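Long-range contact in type VI immunity protein Atu4351 (Agrobacterium fabrum, PDB 6ITW), which probably acts as the immunity protein of a type VI secretion effector-immunity pair, protecting the bacterium from the matching toxin: residues A[87-95]-A[164-172]. Residues are numbered along the deposited sequence; the frame is centred on the assembly and turned at random.
Sequences LGFSAFGKI and KLQLGQIYS
A buried contact, mainly apolar with one direct backbone hydrogen bond, sets Ala-91 and Phe-92, in the hairpin turn between strands 84-90 and 94-99, against Ile-170 and Tyr-171 of strand 169-173. Tyr-171 N donates to Ala-91 O at 2.8 Å, almost in line with the carbonyl (C=O...N 175°). A water bridges the backbones as well, donating to Phe-92 O and, at 2.7 Å, to Tyr-171 O. Ala-91 CB touches both Leu-165 CD1, 3.8 Å away, and Tyr-171 CD2, while Leu-165 CD2 lies over one face of the tyrosine ring, toward its rim. With CG beside the backbone N and anti to the carbonyl carbon (chi1 -56°), the Tyr-171 ring lies along Ala-91, CD2 nearest its CB; the hydroxyl bonds to Gly-163 O, and Leu-158 and Leu-162 of helix 155-162 touch the Tyr-171 side chain. Ser-90 to Gly-93 form a type I beta turn with an ST turn inside it: Ser-90 OG accepts from Phe-92 N at 3.1 Å and from Lys-94 N, which ties the loop down while it presents the Ala-91 carbonyl. The contact joins the larger mixed sheet to the two-stranded sheet of 169-173 and 188-192; the hairpin falls in the GAD-like region and Ile-170 in the Tdi1 C-terminal region. Ile-170 has CG2 beside its backbone N and against the Phe-89 ring, 3.6 Å from CE1, the two side chains crossing at about a right angle. Its CD1 reaches Gly-93 CA at 3.9 Å. Gln-169 O approaches the edge of the Phe-89 ring, and Ala-193 of helix 193-200 touches both Phe-89 and Ile-170.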
loop_
_atom_site.group_PDB
_atom_site.type_symbol
_atom_site.label_atom_id
_atom_site.label_comp_id
_atom_site.label_asym_id
_atom_site.label_seq_id
_atom_site.Cartn_x
_atom_site.Cartn_y
_atom_site.Cartn_z
ATOM N N LEU A 87 -5.603 0.767 -2.745
ATOM C CA LEU A 87 -5.546 0.656 -4.200
ATOM C C LEU A 87 -4.578 -0.410 -4.697
ATOM O O LEU A 87 -4.778 -0.944 -5.795
ATOM C CB LEU A 87 -5.154 1.998 -4.826
ATOM C CG LEU A 87 -5.988 3.200 -4.375
ATOM C CD1 LEU A 87 -5.481 4.470 -5.038
ATOM C CD2 LEU A 87 -7.477 2.983 -4.659
ATOM N N GLY A 88 -3.535 -0.716 -3.929
ATOM C CA GLY A 88 -2.549 -1.713 -4.313
ATOM C C GLY A 88 -1.532 -1.857 -3.203
ATOM O O GLY A 88 -1.559 -1.122 -2.208
ATOM N N PHE A 89 -0.613 -2.812 -3.373
ATOM C CA PHE A 89 0.435 -2.946 -2.366
ATOM C C PHE A 89 1.717 -3.531 -2.947
ATOM O O PHE A 89 1.700 -4.332 -3.887
ATOM C CB PHE A 89 -0.030 -3.795 -1.166
ATOM C CG PHE A 89 -0.897 -4.982 -1.535
ATOM C CD1 PHE A 89 -0.325 -6.223 -1.816
ATOM C CD2 PHE A 89 -2.288 -4.866 -1.548
ATOM C CE1 PHE A 89 -1.120 -7.323 -2.109
ATOM C CE2 PHE A 89 -3.096 -5.965 -1.836
ATOM C CZ PHE A 89 -2.511 -7.191 -2.121
ATOM N N SER A 90 2.836 -3.123 -2.351
ATOM C CA SER A 90 4.131 -3.727 -2.624
ATOM C C SER A 90 4.120 -5.226 -2.375
ATOM O O SER A 90 3.138 -5.787 -1.868
ATOM C CB SER A 90 5.210 -3.091 -1.748
ATOM O OG SER A 90 5.186 -3.662 -0.443
ATOM N N ALA A 91 5.247 -5.865 -2.687
ATOM C CA ALA A 91 5.425 -7.290 -2.467
ATOM C C ALA A 91 5.456 -7.672 -0.988
ATOM O O ALA A 91 5.328 -8.864 -0.662
ATOM C CB ALA A 91 6.726 -7.726 -3.142
ATOM N N PHE A 92 5.655 -6.704 -0.093
ATOM C CA PHE A 92 5.684 -6.941 1.345
ATOM C C PHE A 92 4.447 -6.388 2.050
ATOM O O PHE A 92 4.446 -6.240 3.276
ATOM C CB PHE A 92 6.957 -6.348 1.950
ATOM C CG PHE A 92 8.212 -6.808 1.257
ATOM C CD1 PHE A 92 8.866 -7.963 1.670
ATOM C CD2 PHE A 92 8.711 -6.113 0.166
ATOM C CE1 PHE A 92 9.995 -8.409 1.010
ATOM C CE2 PHE A 92 9.853 -6.553 -0.494
ATOM C CZ PHE A 92 10.496 -7.699 -0.070
ATOM N N GLY A 93 3.391 -6.073 1.308
ATOM C CA GLY A 93 2.154 -5.689 1.962
ATOM C C GLY A 93 2.056 -4.224 2.310
ATOM O O GLY A 93 1.170 -3.838 3.074
ATOM N N LYS A 94 2.938 -3.388 1.771
ATOM C CA LYS A 94 2.867 -1.946 1.995
ATOM C C LYS A 94 1.814 -1.370 1.051
ATOM O O LYS A 94 2.025 -1.315 -0.168
ATOM C CB LYS A 94 4.240 -1.309 1.773
ATOM C CG LYS A 94 4.345 0.189 2.042
ATOM C CD LYS A 94 5.812 0.616 2.034
ATOM C CE LYS A 94 6.041 2.021 2.586
ATOM N NZ LYS A 94 7.465 2.493 2.382
ATOM N N ILE A 95 0.697 -0.915 1.619
ATOM C CA ILE A 95 -0.490 -0.528 0.858
ATOM C C ILE A 95 -0.381 0.909 0.358
ATOM O O ILE A 95 -0.114 1.840 1.133
ATOM C CB ILE A 95 -1.742 -0.694 1.726
ATOM C CG1 ILE A 95 -1.914 -2.169 2.104
ATOM C CG2 ILE A 95 -2.962 -0.106 1.019
ATOM C CD1 ILE A 95 -2.984 -2.404 3.161
ATOM N N LYS A 164 7.485 -16.077 -8.180
ATOM C CA LYS A 164 6.694 -14.864 -8.346
ATOM C C LYS A 164 5.424 -14.920 -7.504
ATOM O O LYS A 164 4.785 -15.970 -7.377
ATOM C CB LYS A 164 6.340 -14.684 -9.819
ATOM C CG LYS A 164 5.653 -13.382 -10.153
ATOM C CD LYS A 164 5.791 -13.062 -11.630
ATOM C CE LYS A 164 5.027 -14.038 -12.505
ATOM N NZ LYS A 164 5.340 -13.737 -13.933
ATOM N N LEU A 165 5.046 -13.781 -6.931
ATOM C CA LEU A 165 3.776 -13.732 -6.215
ATOM C C LEU A 165 2.609 -13.857 -7.195
ATOM O O LEU A 165 2.621 -13.268 -8.284
ATOM C CB LEU A 165 3.650 -12.431 -5.410
ATOM C CG LEU A 165 4.560 -12.233 -4.192
ATOM C CD1 LEU A 165 4.518 -10.778 -3.759
ATOM C CD2 LEU A 165 4.189 -13.177 -3.035
ATOM N N GLN A 166 1.608 -14.637 -6.803
ATOM C CA GLN A 166 0.305 -14.619 -7.453
ATOM C C GLN A 166 -0.531 -13.446 -6.943
ATOM O O GLN A 166 -0.382 -13.004 -5.794
ATOM C CB GLN A 166 -0.428 -15.944 -7.189
ATOM C CG GLN A 166 0.195 -17.128 -7.942
ATOM C CD GLN A 166 0.066 -18.455 -7.200
ATOM O OE1 GLN A 166 -0.988 -18.764 -6.630
ATOM N NE2 GLN A 166 1.148 -19.249 -7.205
ATOM N N LEU A 167 -1.429 -12.949 -7.800
ATOM C CA LEU A 167 -2.277 -11.824 -7.414
ATOM C C LEU A 167 -3.004 -12.160 -6.121
ATOM O O LEU A 167 -3.613 -13.224 -6.000
ATOM C CB LEU A 167 -3.289 -11.479 -8.520
ATOM C CG LEU A 167 -4.053 -10.154 -8.325
ATOM C CD1 LEU A 167 -3.196 -8.947 -8.710
ATOM C CD2 LEU A 167 -5.379 -10.109 -9.069
ATOM N N GLY A 168 -2.909 -11.266 -5.138
ATOM C CA GLY A 168 -3.497 -11.514 -3.847
ATOM C C GLY A 168 -2.597 -12.202 -2.842
ATOM O O GLY A 168 -3.088 -12.593 -1.774
ATOM N N GLN A 169 -1.302 -12.357 -3.136
ATOM C CA GLN A 169 -0.313 -12.789 -2.151
ATOM C C GLN A 169 0.745 -11.721 -1.904
ATOM O O GLN A 169 0.930 -10.808 -2.712
ATOM C CB GLN A 169 0.426 -14.042 -2.591
ATOM C CG GLN A 169 -0.416 -15.243 -2.843
ATOM C CD GLN A 169 0.456 -16.361 -3.363
ATOM O OE1 GLN A 169 1.315 -16.137 -4.236
ATOM N NE2 GLN A 169 0.284 -17.555 -2.801
ATOM N N ILE A 170 1.466 -11.874 -0.780
ATOM C CA ILE A 170 2.632 -11.058 -0.434
ATOM C C ILE A 170 3.685 -11.972 0.191
ATOM O O ILE A 170 3.399 -13.100 0.590
ATOM C CB ILE A 170 2.300 -9.906 0.550
ATOM C CG1 ILE A 170 1.676 -10.462 1.833
ATOM C CG2 ILE A 170 1.365 -8.873 -0.076
ATOM C CD1 ILE A 170 1.495 -9.402 2.961
ATOM N N TYR A 171 4.919 -11.467 0.284
ATOM C CA TYR A 171 5.952 -12.097 1.106
ATOM C C TYR A 171 5.802 -11.609 2.541
ATOM O O TYR A 171 5.721 -10.402 2.788
ATOM C CB TYR A 171 7.361 -11.774 0.607
ATOM C CG TYR A 171 7.607 -12.137 -0.843
ATOM C CD1 TYR A 171 7.407 -13.437 -1.301
ATOM C CD2 TYR A 171 8.053 -11.176 -1.754
ATOM C CE1 TYR A 171 7.645 -13.773 -2.629
ATOM C CE2 TYR A 171 8.302 -11.504 -3.097
ATOM C CZ TYR A 171 8.095 -12.807 -3.519
ATOM O OH TYR A 171 8.328 -13.136 -4.834
ATOM N N SER A 172 5.775 -12.546 3.478
ATOM C CA SER A 172 5.483 -12.279 4.870
ATOM C C SER A 172 6.400 -13.125 5.743
ATOM O O SER A 172 6.722 -14.267 5.387
ATOM C CB SER A 172 4.014 -12.614 5.179
ATOM O OG SER A 172 3.655 -12.285 6.520
HETATM O O HOH W 1 5.246 -8.658 4.795
#